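Local structure of putative 2,5-diketo-D-gluconic acid reductase B (Sinorhizobium meliloti, 3UP8) at residues A[63-68]-A[91-96]; A[95-100]-A[126-131]; A[101-106]-A[140-145]. The protein probably reduces methylglyoxal to hydroxyacetone with NADPH, as an aldo/keto reductase with a TIM-barrel fold, and may also act as a 2,5-diketo-D-gluconate reductase. All coordinates share one frame; numbering follows the deposited sequence.

Contact 1: A[63-68]-A[91-96]; sequences HVDTAQ and FLTTKV
Lys95 reaches across to Asp65 and Thr66 with its ammonium group, and NZ is gripped at two points of segment 63-68. A salt bridge runs from Lys95 NZ to Asp65 OD1 at 2.5 Å, meeting the carboxylate on its syn side; the second bond, from Lys95 NZ to the carbonyl Thr66 O at 2.9 Å, comes from above the carbonyl plane. The lysine chain is extended until its last torsion, where a bend (chi4 73°) turns NZ toward Asp65 and Thr66. NZ also bonds to the hydroxyl of Tyr70, the predicted proton donor, so the Asp-Lys pair is consistent with the aldo/keto reductase arrangement in which the lysine lowers the tyrosine's pKa. The other carboxylate oxygen, Asp65 OD2, accepts from a water 2.7 Å away, which also bonds to His63 NE2 and Thr93 OG1 and thereby ties three side chains on one sheet face together. His63 ND1 is taken by Pro35 O.

Behind these groups runs a parallel beta ladder, His63 beside Phe91 through Asp65 beside Thr93, the second and third strands of the TIM barrel. Its rungs are Val64 N to Phe91 O, Thr93 N to Val64 O and Thr66 N to Thr93 O, with Gln68 N to Lys95 O (3.1 Å) continuing the pairing past the end of strand 63-65.

Further out, Phe91 turns its ring edge to the face of His63, a T-shaped pair with planes at 72° and centroids 5.5 Å apart. Ala67 CB rests against Lys95 CB at 3.8 Å, at the root of the lysine chain. On the reverse face Val64 CB meets Leu92 CD1 at 4.3 Å, and both side chains touch Val76 of helix 73-83.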
ATOM      1  N   HIS A  63      -0.721  -9.144  -5.345  1.00 17.19           N
ATOM      2  CA  HIS A  63      -0.160  -7.824  -5.146  1.00 15.82           C
ATOM      3  C   HIS A  63       0.788  -7.992  -3.975  1.00 14.56           C
ATOM      4  O   HIS A  63       0.400  -8.459  -2.917  1.00 14.05           O
ATOM      5  CB  HIS A  63      -1.307  -6.824  -4.873  1.00 14.89           C
ATOM      6  CG  HIS A  63      -0.869  -5.473  -4.403  1.00 15.62           C
ATOM      7  ND1 HIS A  63      -1.771  -4.508  -4.002  1.00 14.32           N
ATOM      8  CD2 HIS A  63       0.360  -4.925  -4.245  1.00 15.58           C
ATOM      9  CE1 HIS A  63      -1.116  -3.430  -3.615  1.00 17.48           C
ATOM     10  NE2 HIS A  63       0.177  -3.651  -3.763  1.00 17.36           N
ATOM     11  N   VAL A  64       2.061  -7.686  -4.197  1.00 13.77           N
ATOM     12  CA  VAL A  64       3.065  -7.780  -3.145  1.00 13.81           C
ATOM     13  C   VAL A  64       3.764  -6.429  -3.010  1.00 13.93           C
ATOM     14  O   VAL A  64       4.182  -5.852  -4.011  1.00 13.62           O
ATOM     15  CB  VAL A  64       4.129  -8.869  -3.435  1.00 13.21           C
ATOM     16  CG1 VAL A  64       5.135  -8.927  -2.294  1.00 12.07           C
ATOM     17  CG2 VAL A  64       3.463 -10.255  -3.631  1.00 13.53           C
ATOM     18  N   ASP A  65       3.856  -5.947  -1.773  1.00 14.02           N
ATOM     19  CA  ASP A  65       4.416  -4.632  -1.468  1.00 14.81           C
ATOM     20  C   ASP A  65       5.640  -4.704  -0.563  1.00 14.60           C
ATOM     21  O   ASP A  65       5.589  -5.268   0.542  1.00 15.51           O
ATOM     22  CB  ASP A  65       3.343  -3.741  -0.839  1.00 15.38           C
ATOM     23  CG  ASP A  65       3.849  -2.346  -0.538  1.00 16.06           C
ATOM     24  OD1 ASP A  65       4.536  -2.172   0.503  1.00 16.98           O
ATOM     25  OD2 ASP A  65       3.542  -1.431  -1.338  1.00 17.22           O
ATOM     26  N   THR A  66       6.738  -4.101  -1.020  1.00 14.43           N
ATOM     27  CA  THR A  66       7.992  -4.077  -0.258  1.00 13.21           C
ATOM     28  C   THR A  66       8.664  -2.690  -0.387  1.00 13.22           C
ATOM     29  O   THR A  66       8.041  -1.749  -0.898  1.00 12.69           O
ATOM     30  CB  THR A  66       8.911  -5.269  -0.678  1.00 13.45           C
ATOM     31  OG1 THR A  66      10.047  -5.364   0.194  1.00 13.94           O
ATOM     32  CG2 THR A  66       9.361  -5.136  -2.144  1.00 14.02           C
ATOM     33  N   ALA A  67       9.890  -2.552   0.122  1.00 12.64           N
ATOM     34  CA  ALA A  67      10.604  -1.271   0.139  1.00 13.28           C
ATOM     35  C   ALA A  67      12.083  -1.545   0.304  1.00 13.58           C
ATOM     36  O   ALA A  67      12.459  -2.543   0.899  1.00 13.97           O
ATOM     37  CB  ALA A  67      10.121  -0.394   1.287  1.00 12.74           C
ATOM     38  N   GLN A  68      12.918  -0.651  -0.202  1.00 13.90           N
ATOM     39  CA  GLN A  68      14.360  -0.766   0.006  1.00 14.66           C
ATOM     40  C   GLN A  68      14.704  -0.857   1.493  1.00 15.58           C
ATOM     41  O   GLN A  68      15.480  -1.728   1.898  1.00 15.99           O
ATOM     42  CB  GLN A  68      15.087   0.410  -0.645  1.00 13.98           C
ATOM     43  CG  GLN A  68      15.100   0.317  -2.153  1.00 12.71           C
ATOM     44  CD  GLN A  68      15.577   1.593  -2.850  1.00  9.87           C
ATOM     45  OE1 GLN A  68      15.863   2.610  -2.217  1.00 11.74           O
ATOM     46  NE2 GLN A  68      15.687   1.515  -4.165  1.00 11.37           N
ATOM     47  N   PHE A  91       1.488  -8.089  -9.192  1.00 15.92           N
ATOM     48  CA  PHE A  91       1.714  -6.647  -9.122  1.00 15.16           C
ATOM     49  C   PHE A  91       2.717  -6.383  -8.008  1.00 14.59           C
ATOM     50  O   PHE A  91       2.423  -6.598  -6.828  1.00 14.65           O
ATOM     51  CB  PHE A  91       0.403  -5.914  -8.856  1.00 14.68           C
ATOM     52  CG  PHE A  91       0.510  -4.429  -9.010  1.00 13.21           C
ATOM     53  CD1 PHE A  91       0.066  -3.809 -10.167  1.00 12.10           C
ATOM     54  CD2 PHE A  91       1.083  -3.658  -8.006  1.00 11.99           C
ATOM     55  CE1 PHE A  91       0.187  -2.411 -10.330  1.00 11.72           C
ATOM     56  CE2 PHE A  91       1.208  -2.273  -8.156  1.00 11.59           C
ATOM     57  CZ  PHE A  91       0.760  -1.657  -9.322  1.00  9.24           C
ATOM     58  N   LEU A  92       3.906  -5.924  -8.384  1.00 13.86           N
ATOM     59  CA  LEU A  92       5.003  -5.815  -7.428  1.00 13.41           C
ATOM     60  C   LEU A  92       5.389  -4.360  -7.214  1.00 12.70           C
ATOM     61  O   LEU A  92       5.693  -3.659  -8.162  1.00 12.59           O
ATOM     62  CB  LEU A  92       6.214  -6.669  -7.873  1.00 13.31           C
ATOM     63  CG  LEU A  92       7.517  -6.595  -7.041  1.00 14.31           C
ATOM     64  CD1 LEU A  92       7.359  -7.097  -5.587  1.00 13.43           C
ATOM     65  CD2 LEU A  92       8.684  -7.320  -7.737  1.00 12.52           C
ATOM     66  N   THR A  93       5.380  -3.929  -5.956  1.00 12.25           N
ATOM     67  CA  THR A  93       5.703  -2.561  -5.591  1.00 12.43           C
ATOM     68  C   THR A  93       6.949  -2.521  -4.727  1.00 12.78           C
ATOM     69  O   THR A  93       7.062  -3.306  -3.788  1.00 12.95           O
ATOM     70  CB  THR A  93       4.553  -1.982  -4.751  1.00 12.69           C
ATOM     71  OG1 THR A  93       3.363  -1.996  -5.541  1.00 13.68           O
ATOM     72  CG2 THR A  93       4.860  -0.540  -4.258  1.00 12.94           C
ATOM     73  N   THR A  94       7.882  -1.623  -5.039  1.00 11.80           N
ATOM     74  CA  THR A  94       8.910  -1.260  -4.051  1.00 12.49           C
ATOM     75  C   THR A  94       8.988   0.258  -3.883  1.00 12.46           C
ATOM     76  O   THR A  94       8.249   1.005  -4.539  1.00 12.43           O
ATOM     77  CB  THR A  94      10.295  -1.959  -4.292  1.00 12.20           C
ATOM     78  OG1 THR A  94      11.103  -1.836  -3.112  1.00 12.17           O
ATOM     79  CG2 THR A  94      11.033  -1.384  -5.523  1.00 13.56           C
ATOM     80  N   LYS A  95       9.846   0.704  -2.971  1.00 13.03           N
ATOM     81  CA  LYS A  95       9.917   2.112  -2.597  1.00 13.42           C
ATOM     82  C   LYS A  95      11.372   2.541  -2.492  1.00 13.45           C
ATOM     83  O   LYS A  95      12.202   1.831  -1.919  1.00 12.81           O
ATOM     84  CB  LYS A  95       9.226   2.343  -1.245  1.00 13.55           C
ATOM     85  CG  LYS A  95       7.825   1.725  -1.140  1.00 14.70           C
ATOM     86  CD  LYS A  95       7.153   2.045   0.194  1.00 14.01           C
ATOM     87  CE  LYS A  95       5.874   1.234   0.397  1.00 14.54           C
ATOM     88  NZ  LYS A  95       6.119  -0.228   0.699  1.00 12.37           N
ATOM     89  N   VAL A  96      11.671   3.710  -3.044  1.00 13.14           N
ATOM     90  CA  VAL A  96      13.001   4.314  -2.903  1.00 12.26           C
ATOM     91  C   VAL A  96      13.164   4.974  -1.533  1.00 12.91           C
ATOM     92  O   VAL A  96      12.380   5.843  -1.157  1.00 12.98           O
ATOM     93  CB  VAL A  96      13.255   5.342  -4.021  1.00 12.21           C
ATOM     94  CG1 VAL A  96      14.648   5.934  -3.907  1.00 10.70           C
ATOM     95  CG2 VAL A  96      13.037   4.691  -5.364  1.00 10.77           C
TER
HETATM   96  O   HOH W   1       1.660  -1.357  -3.287  1.00 13.17           O

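Contact 2: A[95-100]-A[126-131]. With ACT (acetate ion), chain C.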
ATOM      1  N   LYS A  95       9.846   0.704  -2.971  1.00 13.03           N
ATOM      2  CA  LYS A  95       9.917   2.112  -2.597  1.00 13.42           C
ATOM      3  C   LYS A  95      11.372   2.541  -2.492  1.00 13.45           C
ATOM      4  O   LYS A  95      12.202   1.831  -1.919  1.00 12.81           O
ATOM      5  CB  LYS A  95       9.226   2.343  -1.245  1.00 13.55           C
ATOM      6  CG  LYS A  95       7.825   1.725  -1.140  1.00 14.70           C
ATOM      7  CD  LYS A  95       7.153   2.045   0.194  1.00 14.01           C
ATOM      8  CE  LYS A  95       5.874   1.234   0.397  1.00 14.54           C
ATOM      9  NZ  LYS A  95       6.119  -0.228   0.699  1.00 12.37           N
ATOM     10  N   VAL A  96      11.671   3.710  -3.044  1.00 13.14           N
ATOM     11  CA  VAL A  96      13.001   4.314  -2.903  1.00 12.26           C
ATOM     12  C   VAL A  96      13.164   4.974  -1.533  1.00 12.91           C
ATOM     13  O   VAL A  96      12.380   5.843  -1.157  1.00 12.98           O
ATOM     14  CB  VAL A  96      13.255   5.342  -4.021  1.00 12.21           C
ATOM     15  CG1 VAL A  96      14.648   5.934  -3.907  1.00 10.70           C
ATOM     16  CG2 VAL A  96      13.037   4.691  -5.364  1.00 10.77           C
ATOM     17  N   TRP A  97      14.180   4.531  -0.796  1.00 13.00           N
ATOM     18  CA  TRP A  97      14.495   5.062   0.521  1.00 13.81           C
ATOM     19  C   TRP A  97      15.111   6.447   0.371  1.00 14.19           C
ATOM     20  O   TRP A  97      15.814   6.732  -0.609  1.00 14.04           O
ATOM     21  CB  TRP A  97      15.466   4.138   1.269  1.00 14.50           C
ATOM     22  CG  TRP A  97      15.773   4.613   2.682  1.00 14.71           C
ATOM     23  CD1 TRP A  97      17.007   4.879   3.209  1.00 16.85           C
ATOM     24  CD2 TRP A  97      14.823   4.894   3.714  1.00 15.10           C
ATOM     25  NE1 TRP A  97      16.882   5.297   4.512  1.00 16.58           N
ATOM     26  CE2 TRP A  97      15.552   5.322   4.846  1.00 16.28           C
ATOM     27  CE3 TRP A  97      13.421   4.822   3.795  1.00 16.78           C
ATOM     28  CZ2 TRP A  97      14.930   5.675   6.048  1.00 17.72           C
ATOM     29  CZ3 TRP A  97      12.797   5.172   4.998  1.00 18.47           C
ATOM     30  CH2 TRP A  97      13.556   5.593   6.105  1.00 17.55           C
ATOM     31  N   VAL A  98      14.834   7.307   1.343  1.00 14.70           N
ATOM     32  CA  VAL A  98      15.220   8.716   1.263  1.00 14.96           C
ATOM     33  C   VAL A  98      16.742   8.925   1.113  1.00 15.92           C
ATOM     34  O   VAL A  98      17.156   9.936   0.579  1.00 14.91           O
ATOM     35  CB  VAL A  98      14.685   9.535   2.470  1.00 15.47           C
ATOM     36  CG1 VAL A  98      13.141   9.429   2.577  1.00 13.60           C
ATOM     37  CG2 VAL A  98      15.337   9.103   3.783  1.00 16.51           C
ATOM     38  N   ASP A  99      17.568   7.979   1.576  1.00 16.37           N
ATOM     39  CA  ASP A  99      19.035   8.118   1.434  1.00 17.39           C
ATOM     40  C   ASP A  99      19.451   8.014  -0.033  1.00 16.51           C
ATOM     41  O   ASP A  99      20.569   8.372  -0.410  1.00 16.90           O
ATOM     42  CB  ASP A  99      19.776   7.038   2.240  1.00 18.17           C
ATOM     43  CG  ASP A  99      19.682   7.249   3.754  1.00 21.89           C
ATOM     44  OD1 ASP A  99      19.281   8.344   4.215  1.00 23.07           O
ATOM     45  OD2 ASP A  99      20.029   6.300   4.485  1.00 27.18           O
ATOM     46  N   ASN A 100      18.551   7.496  -0.857  1.00 15.75           N
ATOM     47  CA  ASN A 100      18.834   7.276  -2.260  1.00 15.40           C
ATOM     48  C   ASN A 100      18.191   8.307  -3.188  1.00 15.12           C
ATOM     49  O   ASN A 100      18.057   8.065  -4.387  1.00 15.03           O
ATOM     50  CB  ASN A 100      18.395   5.863  -2.660  1.00 15.63           C
ATOM     51  CG  ASN A 100      19.126   4.778  -1.884  1.00 16.95           C
ATOM     52  OD1 ASN A 100      20.294   4.929  -1.524  1.00 17.84           O
ATOM     53  ND2 ASN A 100      18.437   3.672  -1.627  1.00 16.73           N
ATOM     54  N   LEU A 126       7.555   3.805  -5.552  1.00 11.02           N
ATOM     55  CA  LEU A 126       7.133   4.964  -4.767  1.00 11.74           C
ATOM     56  C   LEU A 126       8.326   5.675  -4.156  1.00 11.55           C
ATOM     57  O   LEU A 126       9.356   5.072  -3.848  1.00 11.87           O
ATOM     58  CB  LEU A 126       6.177   4.537  -3.644  1.00 10.84           C
ATOM     59  CG  LEU A 126       5.021   3.580  -3.951  1.00 11.51           C
ATOM     60  CD1 LEU A 126       4.227   3.307  -2.674  1.00 12.81           C
ATOM     61  CD2 LEU A 126       4.095   4.136  -5.032  1.00 12.01           C
ATOM     62  N   LEU A 127       8.170   6.975  -3.986  1.00 12.25           N
ATOM     63  CA  LEU A 127       8.996   7.729  -3.070  1.00 12.37           C
ATOM     64  C   LEU A 127       8.434   7.425  -1.688  1.00 12.81           C
ATOM     65  O   LEU A 127       7.240   7.660  -1.419  1.00 12.68           O
ATOM     66  CB  LEU A 127       8.921   9.240  -3.381  1.00 12.05           C
ATOM     67  CG  LEU A 127       9.232   9.631  -4.832  1.00 13.63           C
ATOM     68  CD1 LEU A 127       8.929  11.113  -5.107  1.00 13.44           C
ATOM     69  CD2 LEU A 127      10.696   9.288  -5.212  1.00 12.06           C
ATOM     70  N   HIS A 128       9.297   6.913  -0.814  1.00 12.70           N
ATOM     71  CA  HIS A 128       8.843   6.372   0.473  1.00 13.86           C
ATOM     72  C   HIS A 128       8.336   7.441   1.446  1.00 13.59           C
ATOM     73  O   HIS A 128       7.322   7.246   2.110  1.00 13.99           O
ATOM     74  CB  HIS A 128       9.960   5.525   1.115  1.00 13.52           C
ATOM     75  CG  HIS A 128       9.459   4.468   2.048  1.00 14.78           C
ATOM     76  ND1 HIS A 128      10.157   3.304   2.294  1.00 14.10           N
ATOM     77  CD2 HIS A 128       8.323   4.390   2.786  1.00 15.04           C
ATOM     78  CE1 HIS A 128       9.480   2.560   3.150  1.00 14.35           C
ATOM     79  NE2 HIS A 128       8.361   3.190   3.460  1.00 13.91           N
ATOM     80  N   TRP A 129       9.038   8.573   1.505  1.00 14.31           N
ATOM     81  CA  TRP A 129       8.695   9.673   2.391  1.00 14.16           C
ATOM     82  C   TRP A 129       8.969  10.985   1.668  1.00 14.78           C
ATOM     83  O   TRP A 129       9.879  11.039   0.845  1.00 15.35           O
ATOM     84  CB  TRP A 129       9.513   9.612   3.688  1.00 13.45           C
ATOM     85  CG  TRP A 129       9.063   8.509   4.600  1.00 14.38           C
ATOM     86  CD1 TRP A 129       9.530   7.236   4.627  1.00 13.44           C
ATOM     87  CD2 TRP A 129       8.029   8.582   5.588  1.00 12.94           C
ATOM     88  NE1 TRP A 129       8.857   6.502   5.577  1.00 12.52           N
ATOM     89  CE2 TRP A 129       7.923   7.308   6.172  1.00 13.56           C
ATOM     90  CE3 TRP A 129       7.181   9.607   6.033  1.00 14.41           C
ATOM     91  CZ2 TRP A 129       7.006   7.025   7.184  1.00 13.72           C
ATOM     92  CZ3 TRP A 129       6.266   9.322   7.047  1.00 14.08           C
ATOM     93  CH2 TRP A 129       6.181   8.035   7.595  1.00 12.68           C
ATOM     94  N   PRO A 130       8.198  12.049   1.980  1.00 14.93           N
ATOM     95  CA  PRO A 130       8.394  13.372   1.347  1.00 15.31           C
ATOM     96  C   PRO A 130       9.575  14.187   1.881  1.00 16.11           C
ATOM     97  O   PRO A 130      10.160  14.979   1.126  1.00 16.04           O
ATOM     98  CB  PRO A 130       7.087  14.105   1.657  1.00 15.16           C
ATOM     99  CG  PRO A 130       6.646  13.511   2.955  1.00 15.66           C
ATOM    100  CD  PRO A 130       7.006  12.037   2.851  1.00 14.37           C
ATOM    101  N   GLY A 131       9.914  13.993   3.159  1.00 16.55           N
ATOM    102  CA  GLY A 131      10.990  14.744   3.823  1.00 17.36           C
ATOM    103  C   GLY A 131      12.384  14.422   3.329  1.00 17.92           C
ATOM    104  O   GLY A 131      12.863  13.293   3.459  1.00 16.95           O
TER
HETATM  105  C   ACT C 276       6.070   1.969   5.908  1.00 26.00           C
HETATM  106  O   ACT C 276       5.433   1.189   5.166  1.00 26.56           O
HETATM  107  OXT ACT C 276       7.287   2.028   5.694  1.00 26.28           O
HETATM  108  CH3 ACT C 276       5.434   2.790   6.985  1.00 26.12           C
HETATM  109  O   HOH W   2      12.591   2.204   1.310  1.00 12.73           O
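His128 lies against the lysine chain, and Lys95 CD sits squarely over its imidazole, 3.6 Å from the ring centroid and 6° off the normal, a CH-pi contact. Trp97 comes to the other face with the edge of its six-membered ring, offset and nearly perpendicular (planes at 81°). Held from both faces, the imidazole offers NE2 to the acetate: His128 NE2 donates to acetate OXT at 2.7 Å, and the acetate also bonds to Tyr70 OH. The ion probably came from the crystallisation liquor, but its place beside His128, a predicted substrate-binding residue, is consistent with the substrate pocket. A water 2.8 Å from His128 ND1 links back to Lys95 O.

Backbone bonds pin the tight end of the contact: Val96 N to Leu126 O is short at 2.8 Å, while His128 N to Val96 O has stretched to 3.3 Å where the strands part. Beyond, the packing thins toward partly exposed residues: Trp97 CZ3 touches Trp129 CD1 at 3.9 Å, and Val98 CG1 touches Trp129 CB at 3.8 Å.

The third and fourth barrel strands meet here in a beta-alpha-beta unit, with helix 103-117 outside against Val96 and Leu127, and Leu126 touching strand 176-182, the next strand but one round the barrel.

Contact 3: A[101-106]-A[140-145]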
ATOM      1  N   TYR A 101      17.799   9.452  -2.646  1.00 14.81           N
ATOM      2  CA  TYR A 101      17.042  10.434  -3.425  1.00 14.77           C
ATOM      3  C   TYR A 101      17.802  11.248  -4.475  1.00 15.52           C
ATOM      4  O   TYR A 101      17.221  11.623  -5.478  1.00 15.10           O
ATOM      5  CB  TYR A 101      16.277  11.367  -2.492  1.00 14.48           C
ATOM      6  CG  TYR A 101      14.951  10.802  -2.018  1.00 14.07           C
ATOM      7  CD1 TYR A 101      14.173  11.517  -1.118  1.00 15.61           C
ATOM      8  CD2 TYR A 101      14.473   9.562  -2.467  1.00 14.34           C
ATOM      9  CE1 TYR A 101      12.942  11.046  -0.680  1.00 15.78           C
ATOM     10  CE2 TYR A 101      13.227   9.067  -2.023  1.00 15.38           C
ATOM     11  CZ  TYR A 101      12.478   9.822  -1.124  1.00 16.43           C
ATOM     12  OH  TYR A 101      11.250   9.400  -0.665  1.00 16.47           O
ATOM     13  N   ARG A 102      19.087  11.520  -4.263  1.00 16.18           N
ATOM     14  CA  ARG A 102      19.853  12.228  -5.293  1.00 17.92           C
ATOM     15  C   ARG A 102      19.898  11.392  -6.573  1.00 17.77           C
ATOM     16  O   ARG A 102      19.980  10.160  -6.513  1.00 17.63           O
ATOM     17  CB  ARG A 102      21.262  12.557  -4.800  1.00 18.56           C
ATOM     18  CG  ARG A 102      21.264  13.484  -3.583  1.00 22.09           C
ATOM     19  CD  ARG A 102      22.636  14.087  -3.306  1.00 30.16           C
ATOM     20  NE  ARG A 102      23.333  14.454  -4.544  1.00 35.57           N
ATOM     21  CZ  ARG A 102      24.569  14.948  -4.598  1.00 39.08           C
ATOM     22  NH1 ARG A 102      25.263  15.159  -3.484  1.00 40.81           N
ATOM     23  NH2 ARG A 102      25.117  15.229  -5.773  1.00 40.67           N
ATOM     24  N   HIS A 103      19.835  12.056  -7.722  1.00 17.91           N
ATOM     25  CA  HIS A 103      19.682  11.366  -9.018  1.00 17.92           C
ATOM     26  C   HIS A 103      20.512  10.082  -9.184  1.00 18.17           C
ATOM     27  O   HIS A 103      19.955   9.013  -9.450  1.00 17.45           O
ATOM     28  CB  HIS A 103      19.974  12.298 -10.208  1.00 17.54           C
ATOM     29  CG  HIS A 103      19.933  11.590 -11.523  1.00 17.53           C
ATOM     30  ND1 HIS A 103      21.063  11.109 -12.145  1.00 17.88           N
ATOM     31  CD2 HIS A 103      18.887  11.198 -12.289  1.00 17.06           C
ATOM     32  CE1 HIS A 103      20.723  10.505 -13.271  1.00 17.98           C
ATOM     33  NE2 HIS A 103      19.406  10.546 -13.384  1.00 18.57           N
ATOM     34  N   ASP A 104      21.832  10.192  -9.056  1.00 18.31           N
ATOM     35  CA  ASP A 104      22.704   9.039  -9.330  1.00 19.02           C
ATOM     36  C   ASP A 104      22.478   7.874  -8.349  1.00 18.19           C
ATOM     37  O   ASP A 104      22.457   6.725  -8.771  1.00 18.08           O
ATOM     38  CB  ASP A 104      24.180   9.440  -9.374  1.00 20.19           C
ATOM     39  CG  ASP A 104      24.543  10.281 -10.624  1.00 23.08           C
ATOM     40  OD1 ASP A 104      23.660  10.651 -11.438  1.00 24.94           O
ATOM     41  OD2 ASP A 104      25.740  10.575 -10.789  1.00 27.48           O
ATOM     42  N   ALA A 105      22.337   8.176  -7.057  1.00 17.08           N
ATOM     43  CA  ALA A 105      21.991   7.172  -6.045  1.00 16.62           C
ATOM     44  C   ALA A 105      20.599   6.566  -6.299  1.00 16.07           C
ATOM     45  O   ALA A 105      20.360   5.381  -6.033  1.00 14.96           O
ATOM     46  CB  ALA A 105      22.067   7.785  -4.645  1.00 16.50           C
ATOM     47  N   PHE A 106      19.683   7.389  -6.812  1.00 15.26           N
ATOM     48  CA  PHE A 106      18.312   6.969  -7.090  1.00 15.29           C
ATOM     49  C   PHE A 106      18.325   5.876  -8.155  1.00 15.54           C
ATOM     50  O   PHE A 106      17.817   4.773  -7.941  1.00 15.73           O
ATOM     51  CB  PHE A 106      17.509   8.184  -7.593  1.00 15.25           C
ATOM     52  CG  PHE A 106      16.010   8.006  -7.567  1.00 15.78           C
ATOM     53  CD1 PHE A 106      15.228   8.829  -6.760  1.00 14.67           C
ATOM     54  CD2 PHE A 106      15.383   7.051  -8.366  1.00 15.39           C
ATOM     55  CE1 PHE A 106      13.852   8.695  -6.746  1.00 17.61           C
ATOM     56  CE2 PHE A 106      13.994   6.913  -8.364  1.00 17.82           C
ATOM     57  CZ  PHE A 106      13.228   7.738  -7.552  1.00 16.97           C
ATOM     58  N   ILE A 140      11.149  13.390  -8.619  1.00 14.96           N
ATOM     59  CA  ILE A 140      10.083  13.098  -9.570  1.00 14.53           C
ATOM     60  C   ILE A 140      10.712  12.851 -10.938  1.00 13.99           C
ATOM     61  O   ILE A 140      10.275  11.953 -11.671  1.00 13.30           O
ATOM     62  CB  ILE A 140       9.037  14.260  -9.632  1.00 14.37           C
ATOM     63  CG1 ILE A 140       8.257  14.403  -8.309  1.00 15.33           C
ATOM     64  CG2 ILE A 140       8.102  14.096 -10.809  1.00 15.20           C
ATOM     65  CD1 ILE A 140       7.330  13.230  -7.939  1.00 17.32           C
ATOM     66  N   GLY A 141      11.743  13.637 -11.272  1.00 13.09           N
ATOM     67  CA  GLY A 141      12.486  13.424 -12.522  1.00 13.80           C
ATOM     68  C   GLY A 141      13.078  12.016 -12.620  1.00 13.62           C
ATOM     69  O   GLY A 141      13.021  11.373 -13.680  1.00 12.80           O
ATOM     70  N   ALA A 142      13.676  11.562 -11.522  1.00 13.34           N
ATOM     71  CA  ALA A 142      14.265  10.219 -11.469  1.00 13.19           C
ATOM     72  C   ALA A 142      13.191   9.132 -11.566  1.00 13.52           C
ATOM     73  O   ALA A 142      13.410   8.140 -12.251  1.00 13.54           O
ATOM     74  CB  ALA A 142      15.084  10.046 -10.236  1.00 12.52           C
ATOM     75  N   LEU A 143      12.032   9.329 -10.919  1.00 14.29           N
ATOM     76  CA  LEU A 143      10.904   8.394 -11.094  1.00 14.67           C
ATOM     77  C   LEU A 143      10.525   8.252 -12.558  1.00 14.97           C
ATOM     78  O   LEU A 143      10.367   7.135 -13.065  1.00 14.34           O
ATOM     79  CB  LEU A 143       9.653   8.839 -10.320  1.00 14.72           C
ATOM     80  CG  LEU A 143       9.481   8.489  -8.847  1.00 15.44           C
ATOM     81  CD1 LEU A 143       8.193   9.186  -8.349  1.00 10.88           C
ATOM     82  CD2 LEU A 143       9.426   6.967  -8.610  1.00 15.05           C
ATOM     83  N   ASN A 144      10.379   9.387 -13.249  1.00 14.31           N
ATOM     84  CA  ASN A 144      10.038   9.343 -14.664  1.00 14.74           C
ATOM     85  C   ASN A 144      11.133   8.695 -15.518  1.00 13.95           C
ATOM     86  O   ASN A 144      10.843   8.010 -16.486  1.00 13.50           O
ATOM     87  CB  ASN A 144       9.733  10.754 -15.185  1.00 15.04           C
ATOM     88  CG  ASN A 144       8.319  11.180 -14.862  1.00 16.13           C
ATOM     89  OD1 ASN A 144       7.405  10.948 -15.645  1.00 14.91           O
ATOM     90  ND2 ASN A 144       8.126  11.743 -13.684  1.00 15.33           N
ATOM     91  N   GLU A 145      12.388   8.935 -15.166  1.00 14.37           N
ATOM     92  CA  GLU A 145      13.492   8.338 -15.920  1.00 14.45           C
ATOM     93  C   GLU A 145      13.394   6.812 -15.897  1.00 13.93           C
ATOM     94  O   GLU A 145      13.417   6.174 -16.946  1.00 14.29           O
ATOM     95  CB  GLU A 145      14.838   8.775 -15.365  1.00 14.95           C
ATOM     96  CG  GLU A 145      16.042   8.131 -16.095  1.00 15.58           C
ATOM     97  CD  GLU A 145      17.387   8.659 -15.595  1.00 18.85           C
ATOM     98  OE1 GLU A 145      17.428   9.812 -15.133  1.00 21.17           O
ATOM     99  OE2 GLU A 145      18.411   7.926 -15.667  1.00 19.19           O
TER
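Glu145 OE1 takes a hydrogen bond from His103 NE2 at 2.7 Å, with the oxygen only 2° out of the imidazole plane and met on its syn side. At the other ring nitrogen, His103 ND1 donates to Asp104 OD1, also at 2.7 Å, and the imidazole is thus fixed in rotation between two carboxylates. Such a setting would probably favour a protonated histidine. The glutamate reaches it as an extended chain, and its carboxylate is turned 39° from the ring plane.

These residues join the start of helix 103-117, with Arg102 at the N-cap position, to the next outer helix of the TIM barrel, 136-148. A second polar tie is made nearby, from His103 N to Glu138.

Beside this hydrogen-bonded pair the contact becomes apolar. Ala142 CB sits over the centre of the Phe106 ring, 3.5 Å from its centroid and 12° off the normal, in a CH-pi contact; the small methyl lets the helix approach the flat face closely. The far end of the ring, Phe106 CZ, meets Leu143 CD2 at 4.0 Å. Phe106 and Leu143 both pack inward on Leu127 of strand 122-127, and Phe106 also touches Val96 of strand 91-96.

How the contacts relate
From the N terminus, contact 1 comes first: strand 63-65 leads through helix 73-83 and closes its loop when strand 91-96 pairs beside it. Contact 2 opens on the same strand, sharing Lys95 and Val96, and closes at 126-131 after helix 103-117. Contact 3 opens at 101-106, within the loop that contact 2 closes, but ends beyond it at 140-145, and these two therefore cross. Gln68 OE1 bonds to Trp97 N and Asn100 ND2, joining contacts 1 and 2, while Tyr101 OH bonds to Trp129 O, joining 2 and 3. Together they tie three adjacent barrel strands and the end that carries the predicted active-site residues to two outer helices.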